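Local coordinates for MTH396 protein (Methanothermobacter thermautotrophicus, PDB 1NXH) that is of unknown function but forms an all-helical, disulfide-linked homodimer and belongs to the EhaM (DUF1959) family, at residues K70-D74 with L75-W79; E93-K96 with D97-T100. All blocks are in the same frame, centred on the assembly; numbering follows the deposited sequence.

How the contacts relate
From the N terminus the chain runs through four helices before helix 63-74, whose C-terminal turn opens contact 1. That contact closes the tight turn at 74-76 and leads straight into helix 77-83. A loop then carries the chain into helix 89-104, where contact 2 spans two consecutive turns and closes no loop. The two lie in series, neither nested nor crossed, with centres about 12 Å apart. They meet through L71, which packs on I99 and T100, and through H72, which lies beside K96, so helix 63-74 is laid against helix 89-104. Helix 109-124 touches both, while contact 1 also reaches the second subunit.

Contact 1: K70-D74 with L75-W79; sequences KLHSD and LQLCW
H72 lays its ring against L77 across the turn that ends helix 63-74 and starts helix 77-83. CB of L77 sits over one face of the imidazole, 3.3 Å from the ring centroid and shifted toward the rim on the ND1-CE1 side, a CH-pi contact. The ring gets there because H72 CG stands anti to the backbone N (chi1 -164°), which brings it round to L77, the first residue of the next helix. The backbone there is pinned by a Schellman motif: L77 N donates to H72 O at 2.9 Å, and Q76 N to S73 O at 2.8 Å. Q76, with positive phi, is the C-prime residue and also the N-cap position of the following helix. L75 N still makes the last helical bond, to L71 O at 2.8 Å. On this tightly packed side L71 and L75 are buried against helices 89-104 and 109-124, L75 touching L95 and L113.

The contact is looser at the partly exposed H72 and D74, and where Q76 NE2 reaches D74 O only weakly, at 3.4 Å, after its chain bends at chi2. OD1 of D74 is hydrogen-bonded to Y109. Q76 and C78 are buried at the dimer interface: K70 NZ is hydrogen-bonded to Q76 OE1 of the second subunit, and C78 SG is bonded to C66 of that subunit. The helix end is thus fixed mainly by main-chain bonds, with L71 and L75 in the apolar core, H72 packed between L77 and K96, D74 tied to Y109 and C78 in the disulfide-linked dimer interface.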
loop_
_atom_site.group_PDB
_atom_site.type_symbol
_atom_site.label_atom_id
_atom_site.label_comp_id
_atom_site.label_asym_id
_atom_site.label_seq_id
_atom_site.Cartn_x
_atom_site.Cartn_y
_atom_site.Cartn_z
ATOM N N LYS A 70 2.872 3.385 1.783
ATOM C CA LYS A 70 1.570 3.530 1.132
ATOM C C LYS A 70 1.782 4.134 -0.262
ATOM O O LYS A 70 1.283 3.615 -1.262
ATOM C CB LYS A 70 0.649 4.420 1.993
ATOM C CG LYS A 70 -0.856 4.085 1.877
ATOM C CD LYS A 70 -1.714 4.775 2.965
ATOM C CE LYS A 70 -3.255 4.756 2.672
ATOM N NZ LYS A 70 -3.949 3.424 2.799
ATOM N N LEU A 71 2.553 5.214 -0.326
ATOM C CA LEU A 71 2.825 5.875 -1.600
ATOM C C LEU A 71 3.451 4.927 -2.606
ATOM O O LEU A 71 2.963 4.768 -3.722
ATOM C CB LEU A 71 3.751 7.077 -1.391
ATOM C CG LEU A 71 3.102 8.164 -0.538
ATOM C CD1 LEU A 71 4.095 9.256 -0.206
ATOM C CD2 LEU A 71 1.890 8.711 -1.290
ATOM N N HIS A 72 4.541 4.300 -2.197
ATOM C CA HIS A 72 5.244 3.378 -3.062
ATOM C C HIS A 72 4.250 2.427 -3.698
ATOM O O HIS A 72 4.272 2.199 -4.914
ATOM C CB HIS A 72 6.266 2.578 -2.259
ATOM C CG HIS A 72 7.278 1.892 -3.115
ATOM N ND1 HIS A 72 8.302 2.572 -3.743
ATOM C CD2 HIS A 72 7.388 0.600 -3.505
ATOM C CE1 HIS A 72 9.001 1.726 -4.483
ATOM N NE2 HIS A 72 8.466 0.525 -4.359
ATOM N N SER A 73 3.376 1.884 -2.853
ATOM C CA SER A 73 2.363 0.938 -3.289
ATOM C C SER A 73 1.353 1.571 -4.218
ATOM O O SER A 73 1.240 1.191 -5.379
ATOM C CB SER A 73 1.611 0.353 -2.107
ATOM O OG SER A 73 0.513 -0.403 -2.588
ATOM N N ASP A 74 0.616 2.539 -3.701
ATOM C CA ASP A 74 -0.394 3.220 -4.488
ATOM C C ASP A 74 0.107 3.734 -5.829
ATOM O O ASP A 74 -0.661 3.784 -6.798
ATOM C CB ASP A 74 -0.969 4.372 -3.682
ATOM C CG ASP A 74 -1.702 3.896 -2.470
ATOM O OD1 ASP A 74 -2.150 4.750 -1.685
ATOM O OD2 ASP A 74 -1.837 2.659 -2.307
ATOM N N LEU A 75 1.381 4.118 -5.885
ATOM C CA LEU A 75 1.970 4.633 -7.115
ATOM C C LEU A 75 2.604 3.545 -7.972
ATOM O O LEU A 75 3.500 3.810 -8.763
ATOM C CB LEU A 75 3.007 5.703 -6.804
ATOM C CG LEU A 75 2.458 6.979 -6.160
ATOM C CD1 LEU A 75 3.577 8.018 -6.073
ATOM C CD2 LEU A 75 1.308 7.526 -6.991
ATOM N N GLN A 76 2.134 2.320 -7.800
ATOM C CA GLN A 76 2.620 1.193 -8.581
ATOM C C GLN A 76 4.136 1.210 -8.774
ATOM O O GLN A 76 4.650 0.905 -9.869
ATOM C CB GLN A 76 1.920 1.189 -9.941
ATOM C CG GLN A 76 0.387 1.416 -9.885
ATOM C CD GLN A 76 -0.384 0.366 -9.060
ATOM O OE1 GLN A 76 -0.133 -0.842 -9.169
ATOM N NE2 GLN A 76 -1.340 0.832 -8.244
ATOM N N LEU A 77 4.852 1.549 -7.704
ATOM C CA LEU A 77 6.293 1.608 -7.773
ATOM C C LEU A 77 6.979 0.273 -7.658
ATOM O O LEU A 77 8.147 0.141 -8.024
ATOM C CB LEU A 77 6.811 2.563 -6.724
ATOM C CG LEU A 77 6.397 3.981 -7.082
ATOM C CD1 LEU A 77 6.944 4.898 -6.034
ATOM C CD2 LEU A 77 6.929 4.359 -8.456
ATOM N N CYS A 78 6.265 -0.722 -7.150
ATOM C CA CYS A 78 6.849 -2.058 -7.053
ATOM C C CYS A 78 7.229 -2.423 -8.482
ATOM O O CYS A 78 8.293 -2.985 -8.735
ATOM C CB CYS A 78 5.816 -3.067 -6.529
ATOM S SG CYS A 78 6.404 -4.779 -6.234
ATOM N N TRP A 79 6.343 -2.065 -9.410
ATOM C CA TRP A 79 6.521 -2.362 -10.822
ATOM C C TRP A 79 7.386 -1.359 -11.533
ATOM O O TRP A 79 8.416 -1.704 -12.123
ATOM C CB TRP A 79 5.166 -2.412 -11.520
ATOM C CG TRP A 79 4.336 -3.548 -11.089
ATOM C CD1 TRP A 79 3.355 -3.541 -10.142
ATOM C CD2 TRP A 79 4.445 -4.894 -11.550
ATOM N NE1 TRP A 79 2.840 -4.812 -9.982
ATOM C CE2 TRP A 79 3.495 -5.661 -10.835
ATOM C CE3 TRP A 79 5.256 -5.530 -12.500
ATOM C CZ2 TRP A 79 3.333 -7.029 -11.039
ATOM C CZ3 TRP A 79 5.097 -6.890 -12.707
ATOM C CH2 TRP A 79 4.140 -7.628 -11.978
#

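Contact 2: E93-K96 with D97-T100; sequences EALK and DEIT
T100 and K96 meet one helical turn apart, where the K96 carbonyl oxygen is gripped twice: T100 N donates at 3.0 Å and T100 OG1 at 2.9 Å, from opposite faces of the carbonyl plane. The hydroxyl folds back this far because OG1 lies beside its own backbone N (chi1 -74°). E93, A94 and L95 pass their carbonyls to D97, E98 and I99 in the usual i to i+4 pattern. On the buried flank L95 and I99 lie side by side, CD1 of L95 being 4.1 Å from CG1 of I99. E98 slants across L95, its OE2 3.4 Å from L95 CD1.

Further out, K96 NZ forms a salt bridge with E93 OE2, its hydrogen bond weak at 3.4 Å. R68 of helix 63-74 pairs with both E93 and D97, and would be expected to ease the repulsion between these two acids. E98 is held by R119 of helix 109-124; an alanine here would probably leave R119 without its acidic mate and uncover one side of L95. Helix 89-104 therefore combines an apolar flank with two charged ones, the acids joining it by salt bridges to a neighbouring helix in each case.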
loop_
_atom_site.group_PDB
_atom_site.type_symbol
_atom_site.label_atom_id
_atom_site.label_comp_id
_atom_site.label_asym_id
_atom_site.label_seq_id
_atom_site.Cartn_x
_atom_site.Cartn_y
_atom_site.Cartn_z
ATOM N N GLU A 93 12.502 8.028 -5.006
ATOM C CA GLU A 93 12.685 8.487 -3.640
ATOM C C GLU A 93 12.289 9.948 -3.515
ATOM O O GLU A 93 11.519 10.326 -2.622
ATOM C CB GLU A 93 14.132 8.291 -3.208
ATOM C CG GLU A 93 14.274 7.896 -1.744
ATOM C CD GLU A 93 13.756 6.490 -1.465
ATOM O OE1 GLU A 93 14.195 5.547 -2.159
ATOM O OE2 GLU A 93 12.920 6.324 -0.549
ATOM N N ALA A 94 12.808 10.764 -4.425
ATOM C CA ALA A 94 12.502 12.190 -4.442
ATOM C C ALA A 94 11.003 12.393 -4.391
ATOM O O ALA A 94 10.502 13.101 -3.522
ATOM C CB ALA A 94 13.052 12.820 -5.698
ATOM N N LEU A 95 10.303 11.759 -5.330
ATOM C CA LEU A 95 8.852 11.851 -5.428
ATOM C C LEU A 95 8.145 11.470 -4.135
ATOM O O LEU A 95 7.199 12.148 -3.692
ATOM C CB LEU A 95 8.339 10.949 -6.546
ATOM C CG LEU A 95 6.816 11.011 -6.738
ATOM C CD1 LEU A 95 6.387 12.446 -7.097
ATOM C CD2 LEU A 95 6.397 10.029 -7.831
ATOM N N LYS A 96 8.596 10.376 -3.532
ATOM C CA LYS A 96 7.988 9.930 -2.290
ATOM C C LYS A 96 8.242 10.968 -1.205
ATOM O O LYS A 96 7.388 11.201 -0.345
ATOM C CB LYS A 96 8.551 8.560 -1.902
ATOM C CG LYS A 96 8.013 7.427 -2.785
ATOM C CD LYS A 96 9.026 6.299 -2.987
ATOM C CE LYS A 96 9.258 5.493 -1.705
ATOM N NZ LYS A 96 10.351 4.482 -1.871
ATOM N N ASP A 97 9.405 11.615 -1.268
ATOM C CA ASP A 97 9.750 12.627 -0.283
ATOM C C ASP A 97 8.755 13.773 -0.288
ATOM O O ASP A 97 8.070 14.033 0.712
ATOM C CB ASP A 97 11.145 13.183 -0.547
ATOM C CG ASP A 97 12.230 12.188 -0.230
ATOM O OD1 ASP A 97 12.021 11.368 0.686
ATOM O OD2 ASP A 97 13.296 12.230 -0.880
ATOM N N GLU A 98 8.686 14.458 -1.423
ATOM C CA GLU A 98 7.792 15.593 -1.586
ATOM C C GLU A 98 6.335 15.305 -1.293
ATOM O O GLU A 98 5.673 16.142 -0.681
ATOM C CB GLU A 98 7.920 16.168 -2.985
ATOM C CG GLU A 98 8.235 15.156 -4.033
ATOM C CD GLU A 98 8.551 15.825 -5.333
ATOM O OE1 GLU A 98 9.228 16.875 -5.288
ATOM O OE2 GLU A 98 8.133 15.315 -6.394
ATOM N N ILE A 99 5.819 14.153 -1.726
ATOM C CA ILE A 99 4.414 13.844 -1.445
ATOM C C ILE A 99 4.261 13.653 0.052
ATOM O O ILE A 99 3.322 14.158 0.663
ATOM C CB ILE A 99 3.913 12.540 -2.119
ATOM C CG1 ILE A 99 4.246 12.533 -3.616
ATOM C CG2 ILE A 99 2.382 12.407 -1.917
ATOM C CD1 ILE A 99 3.496 13.565 -4.423
ATOM N N THR A 100 5.183 12.905 0.635
ATOM C CA THR A 100 5.157 12.666 2.062
ATOM C C THR A 100 5.264 13.998 2.793
ATOM O O THR A 100 4.561 14.262 3.773
ATOM C CB THR A 100 6.309 11.752 2.448
ATOM O OG1 THR A 100 5.993 10.425 2.020
ATOM C CG2 THR A 100 6.556 11.775 3.948
#